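Pectinesterase (Sitophilus oryzae, PDB 4PMH) catalyses hydrolysis of the methyl esters of pectin, giving de-esterified pectin and methanol, and probably serves the rice weevil in digesting plant cell walls. Local coordinates at residues A[40-51]-A[67-78]. Residues are numbered along the deposited sequence; the frame is centred on the assembly and turned at random.
Sequences ADYTVGNGYNTI and KYIKINAGTYQE
Strands 42-44 and 67-71 are the paired strands of a beta-alpha-beta crossover, joined through helix 51-61, at the end of the parallel beta-helix characteristic of pectin methylesterases. Strand 42-44 is an edge strand of its sheet; 67-71 pairs on its other edge with strand 89-93. Tyr42, Thr43 and Val44 lie in parallel register beside Ile69, Lys70 and Ile71. Lys70 gives its N-H to Tyr42 O and takes that of Val44 on its own O (N to O 2.8 Å), and Asn72 N closes the run on Val44 O. At the start, Tyr68 O accepts from both Asp41 N and Tyr42 N. The Asp41 side chain reaches across, chi1 of -66° setting CG next to its own N, and offers the anti lone pair of OD2 to Tyr68 N at 2.9 Å. Asp41 OD1 stays 4.1 Å from Lys67 NZ, with a water between them that binds OD1 weakly.

On the helix-facing side, Val44 and Tyr76 run past one another in opposite senses, Val44 CG1 ending 3.7 Å from Tyr76 CE2. Ile51 lies roughly perpendicular to the Ile71 side chain, CG2 to CD1 3.8 Å, and sets its own CD1 3.9 Å from Tyr76 CG. Tyr76 OH is tied to Asn72 O at 2.6 Å, which holds the far end of the ring beside these aliphatic groups.

Glu78 OE1 takes Ile51 N nearly straight (171°) at 3.0 Å, and its OE2 shares a water with Asn49 O. A carboxylate here, beside Thr50 at the N-cap, would probably be stabilised by the helix dipole, so the Glu78 bond to Ile51 N and the apolar packing of Ile51 probably both tie the start of helix 51-61 to the beta-helix.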
loop_
_atom_site.group_PDB
_atom_site.type_symbol
_atom_site.label_atom_id
_atom_site.label_comp_id
_atom_site.label_asym_id
_atom_site.label_seq_id
_atom_site.Cartn_x
_atom_site.Cartn_y
_atom_site.Cartn_z
ATOM N N ALA A 40 -7.753 -15.689 -20.813
ATOM C CA ALA A 40 -7.077 -16.422 -19.754
ATOM C C ALA A 40 -6.052 -17.342 -20.388
ATOM O O ALA A 40 -6.413 -18.323 -21.016
ATOM C CB ALA A 40 -8.077 -17.209 -18.929
ATOM N N ASP A 41 -4.781 -16.979 -20.252
ATOM C CA ASP A 41 -3.668 -17.774 -20.756
ATOM C C ASP A 41 -3.347 -18.916 -19.793
ATOM O O ASP A 41 -3.017 -20.008 -20.222
ATOM C CB ASP A 41 -2.427 -16.881 -20.941
ATOM C CG ASP A 41 -2.623 -15.826 -22.026
ATOM O OD1 ASP A 41 -2.824 -16.198 -23.192
ATOM O OD2 ASP A 41 -2.575 -14.623 -21.716
ATOM N N TYR A 42 -3.418 -18.631 -18.498
ATOM C CA TYR A 42 -3.228 -19.613 -17.430
ATOM C C TYR A 42 -4.349 -19.464 -16.429
ATOM O O TYR A 42 -4.643 -18.345 -15.997
ATOM C CB TYR A 42 -1.898 -19.349 -16.746
ATOM C CG TYR A 42 -0.793 -19.185 -17.755
ATOM C CD1 TYR A 42 -0.150 -20.296 -18.290
ATOM C CD2 TYR A 42 -0.409 -17.928 -18.200
ATOM C CE1 TYR A 42 0.853 -20.156 -19.233
ATOM C CE2 TYR A 42 0.581 -17.791 -19.135
ATOM C CZ TYR A 42 1.214 -18.905 -19.649
ATOM O OH TYR A 42 2.211 -18.775 -20.576
ATOM N N THR A 43 -4.983 -20.572 -16.050
ATOM C CA THR A 43 -6.145 -20.542 -15.156
ATOM C C THR A 43 -5.921 -21.436 -13.944
ATOM O O THR A 43 -5.680 -22.634 -14.090
ATOM C CB THR A 43 -7.403 -20.978 -15.901
ATOM O OG1 THR A 43 -7.649 -20.055 -16.978
ATOM C CG2 THR A 43 -8.610 -20.964 -14.962
ATOM N N VAL A 44 -5.968 -20.842 -12.759
ATOM C CA VAL A 44 -5.868 -21.585 -11.526
ATOM C C VAL A 44 -7.255 -22.184 -11.307
ATOM O O VAL A 44 -8.236 -21.449 -11.104
ATOM C CB VAL A 44 -5.487 -20.685 -10.336
ATOM C CG1 VAL A 44 -5.335 -21.508 -9.067
ATOM C CG2 VAL A 44 -4.196 -19.925 -10.621
ATOM N N GLY A 45 -7.344 -23.510 -11.348
ATOM C CA GLY A 45 -8.637 -24.208 -11.324
ATOM C C GLY A 45 -8.966 -24.856 -12.668
ATOM O O GLY A 45 -9.846 -25.687 -12.734
ATOM N N ASN A 46 -8.278 -24.451 -13.737
ATOM C CA ASN A 46 -8.386 -25.100 -15.038
ATOM C C ASN A 46 -7.011 -25.163 -15.759
ATOM O O ASN A 46 -6.857 -24.720 -16.916
ATOM C CB ASN A 46 -9.444 -24.397 -15.897
ATOM C CG ASN A 46 -9.754 -25.160 -17.179
ATOM O OD1 ASN A 46 -9.655 -26.390 -17.222
ATOM N ND2 ASN A 46 -10.085 -24.432 -18.239
ATOM N N GLY A 47 -6.031 -25.761 -15.071
ATOM C CA GLY A 47 -4.662 -25.860 -15.570
ATOM C C GLY A 47 -3.580 -25.718 -14.505
ATOM O O GLY A 47 -2.460 -26.211 -14.690
ATOM N N TYR A 48 -3.900 -25.033 -13.407
ATOM C CA TYR A 48 -2.941 -24.781 -12.339
ATOM C C TYR A 48 -3.671 -24.938 -11.021
ATOM O O TYR A 48 -4.769 -24.446 -10.878
ATOM C CB TYR A 48 -2.289 -23.372 -12.548
ATOM C CG TYR A 48 -1.580 -23.339 -13.872
ATOM C CD1 TYR A 48 -0.268 -23.788 -13.979
ATOM C CD2 TYR A 48 -2.251 -22.990 -15.046
ATOM C CE1 TYR A 48 0.360 -23.846 -15.204
ATOM C CE2 TYR A 48 -1.624 -23.053 -16.276
ATOM C CZ TYR A 48 -0.308 -23.474 -16.339
ATOM O OH TYR A 48 0.367 -23.606 -17.509
ATOM N N ASN A 49 -3.102 -25.694 -10.079
ATOM C CA ASN A 49 -3.772 -25.942 -8.792
ATOM C C ASN A 49 -3.199 -25.125 -7.631
ATOM O O ASN A 49 -3.736 -25.195 -6.527
ATOM C CB ASN A 49 -3.764 -27.443 -8.421
ATOM C CG ASN A 49 -4.563 -28.298 -9.400
ATOM O OD1 ASN A 49 -5.134 -27.787 -10.363
ATOM N ND2 ASN A 49 -4.574 -29.603 -9.172
ATOM N N THR A 50 -2.088 -24.420 -7.860
ATOM C CA THR A 50 -1.663 -23.319 -7.001
ATOM C C THR A 50 -1.538 -22.077 -7.891
ATOM O O THR A 50 -1.342 -22.193 -9.103
ATOM C CB THR A 50 -0.313 -23.592 -6.330
ATOM O OG1 THR A 50 0.695 -23.742 -7.331
ATOM C CG2 THR A 50 -0.363 -24.846 -5.473
ATOM N N ILE A 51 -1.627 -20.898 -7.285
ATOM C CA ILE A 51 -1.460 -19.653 -8.028
ATOM C C ILE A 51 -0.008 -19.507 -8.462
ATOM O O ILE A 51 0.275 -19.128 -9.613
ATOM C CB ILE A 51 -1.910 -18.409 -7.224
ATOM C CG1 ILE A 51 -3.380 -18.535 -6.792
ATOM C CG2 ILE A 51 -1.707 -17.135 -8.071
ATOM C CD1 ILE A 51 -3.747 -17.708 -5.576
ATOM N N LYS A 67 0.511 -11.472 -20.355
ATOM C CA LYS A 67 -0.126 -12.756 -20.083
ATOM C C LYS A 67 -1.154 -12.604 -18.965
ATOM O O LYS A 67 -0.946 -11.843 -18.005
ATOM C CB LYS A 67 0.922 -13.799 -19.683
ATOM C CG LYS A 67 1.888 -14.184 -20.789
ATOM C CD LYS A 67 1.169 -15.016 -21.840
ATOM C CE LYS A 67 1.955 -15.081 -23.132
ATOM N NZ LYS A 67 1.156 -15.828 -24.127
ATOM N N TYR A 68 -2.258 -13.343 -19.104
ATOM C CA TYR A 68 -3.417 -13.220 -18.241
ATOM C C TYR A 68 -3.608 -14.492 -17.423
ATOM O O TYR A 68 -3.817 -15.580 -17.972
ATOM C CB TYR A 68 -4.660 -12.934 -19.070
ATOM C CG TYR A 68 -4.618 -11.556 -19.692
ATOM C CD1 TYR A 68 -3.987 -11.334 -20.916
ATOM C CD2 TYR A 68 -5.187 -10.464 -19.045
ATOM C CE1 TYR A 68 -3.941 -10.059 -21.475
ATOM C CE2 TYR A 68 -5.144 -9.191 -19.594
ATOM C CZ TYR A 68 -4.522 -8.996 -20.811
ATOM O OH TYR A 68 -4.482 -7.725 -21.357
ATOM N N ILE A 69 -3.501 -14.320 -16.116
ATOM C CA ILE A 69 -3.664 -15.401 -15.183
ATOM C C ILE A 69 -4.992 -15.202 -14.485
ATOM O O ILE A 69 -5.144 -14.259 -13.702
ATOM C CB ILE A 69 -2.549 -15.424 -14.123
ATOM C CG1 ILE A 69 -1.231 -15.789 -14.796
ATOM C CG2 ILE A 69 -2.889 -16.419 -13.013
ATOM C CD1 ILE A 69 0.008 -15.367 -14.057
ATOM N N LYS A 70 -5.942 -16.095 -14.765
ATOM C CA LYS A 70 -7.238 -16.075 -14.119
ATOM C C LYS A 70 -7.252 -16.985 -12.903
ATOM O O LYS A 70 -6.867 -18.151 -12.995
ATOM C CB LYS A 70 -8.301 -16.527 -15.091
ATOM C CG LYS A 70 -9.681 -16.507 -14.488
ATOM C CD LYS A 70 -10.744 -16.685 -15.563
ATOM C CE LYS A 70 -10.803 -18.108 -16.060
ATOM N NZ LYS A 70 -12.080 -18.344 -16.800
ATOM N N ILE A 71 -7.704 -16.457 -11.770
ATOM C CA ILE A 71 -7.857 -17.270 -10.563
ATOM C C ILE A 71 -9.332 -17.542 -10.314
ATOM O O ILE A 71 -10.092 -16.644 -9.922
ATOM C CB ILE A 71 -7.260 -16.577 -9.312
ATOM C CG1 ILE A 71 -5.808 -16.132 -9.582
ATOM C CG2 ILE A 71 -7.373 -17.500 -8.094
ATOM C CD1 ILE A 71 -5.094 -15.459 -8.415
ATOM N N ASN A 72 -9.744 -18.788 -10.500
ATOM C CA ASN A 72 -11.126 -19.140 -10.249
ATOM C C ASN A 72 -11.526 -18.760 -8.837
ATOM O O ASN A 72 -10.715 -18.845 -7.905
ATOM C CB ASN A 72 -11.361 -20.632 -10.468
ATOM C CG ASN A 72 -11.533 -20.990 -11.929
ATOM O OD1 ASN A 72 -11.606 -20.123 -12.794
ATOM N ND2 ASN A 72 -11.623 -22.279 -12.206
ATOM N N ALA A 73 -12.792 -18.361 -8.703
ATOM C CA ALA A 73 -13.370 -17.982 -7.435
ATOM C C ALA A 73 -13.084 -19.038 -6.379
ATOM O O ALA A 73 -13.145 -20.233 -6.659
ATOM C CB ALA A 73 -14.872 -17.797 -7.595
ATOM N N GLY A 74 -12.738 -18.613 -5.171
ATOM C CA GLY A 74 -12.366 -19.561 -4.122
ATOM C C GLY A 74 -11.529 -18.908 -3.039
ATOM O O GLY A 74 -11.235 -17.719 -3.102
ATOM N N THR A 75 -11.166 -19.685 -2.031
ATOM C CA THR A 75 -10.271 -19.216 -0.987
ATOM C C THR A 75 -8.973 -19.990 -1.133
ATOM O O THR A 75 -8.980 -21.218 -1.156
ATOM C CB THR A 75 -10.845 -19.436 0.419
ATOM O OG1 THR A 75 -12.089 -18.724 0.562
ATOM C CG2 THR A 75 -9.861 -18.962 1.485
ATOM N N TYR A 76 -7.867 -19.257 -1.240
ATOM C CA TYR A 76 -6.523 -19.804 -1.445
ATOM C C TYR A 76 -5.593 -19.445 -0.276
ATOM O O TYR A 76 -5.326 -18.276 -0.061
ATOM C CB TYR A 76 -5.957 -19.221 -2.728
ATOM C CG TYR A 76 -6.754 -19.597 -3.959
ATOM C CD1 TYR A 76 -7.896 -18.879 -4.332
ATOM C CD2 TYR A 76 -6.361 -20.661 -4.760
ATOM C CE1 TYR A 76 -8.627 -19.221 -5.472
ATOM C CE2 TYR A 76 -7.090 -21.023 -5.892
ATOM C CZ TYR A 76 -8.226 -20.295 -6.248
ATOM O OH TYR A 76 -8.934 -20.668 -7.379
ATOM N N GLN A 77 -5.135 -20.437 0.481
ATOM C CA GLN A 77 -4.236 -20.181 1.604
ATOM C C GLN A 77 -2.787 -20.401 1.179
ATOM O O GLN A 77 -2.187 -21.454 1.390
ATOM C CB GLN A 77 -4.647 -21.016 2.818
ATOM C CG GLN A 77 -6.061 -20.653 3.257
ATOM C CD GLN A 77 -6.560 -21.535 4.362
ATOM O OE1 GLN A 77 -6.190 -21.364 5.522
ATOM N NE2 GLN A 77 -7.390 -22.499 4.008
ATOM N N GLU A 78 -2.246 -19.362 0.558
ATOM C CA GLU A 78 -0.941 -19.408 -0.055
ATOM C C GLU A 78 -0.404 -18.016 -0.266
ATOM O O GLU A 78 -1.145 -17.054 -0.175
ATOM C CB GLU A 78 -1.004 -20.130 -1.414
ATOM C CG GLU A 78 -2.294 -19.958 -2.186
ATOM C CD GLU A 78 -2.498 -21.057 -3.246
ATOM O OE1 GLU A 78 -1.902 -20.943 -4.324
ATOM O OE2 GLU A 78 -3.269 -22.013 -3.026
HETATM O O HOH W 1 -0.250 -18.058 -23.079
HETATM O O HOH W 2 -3.783 -24.506 -4.063
#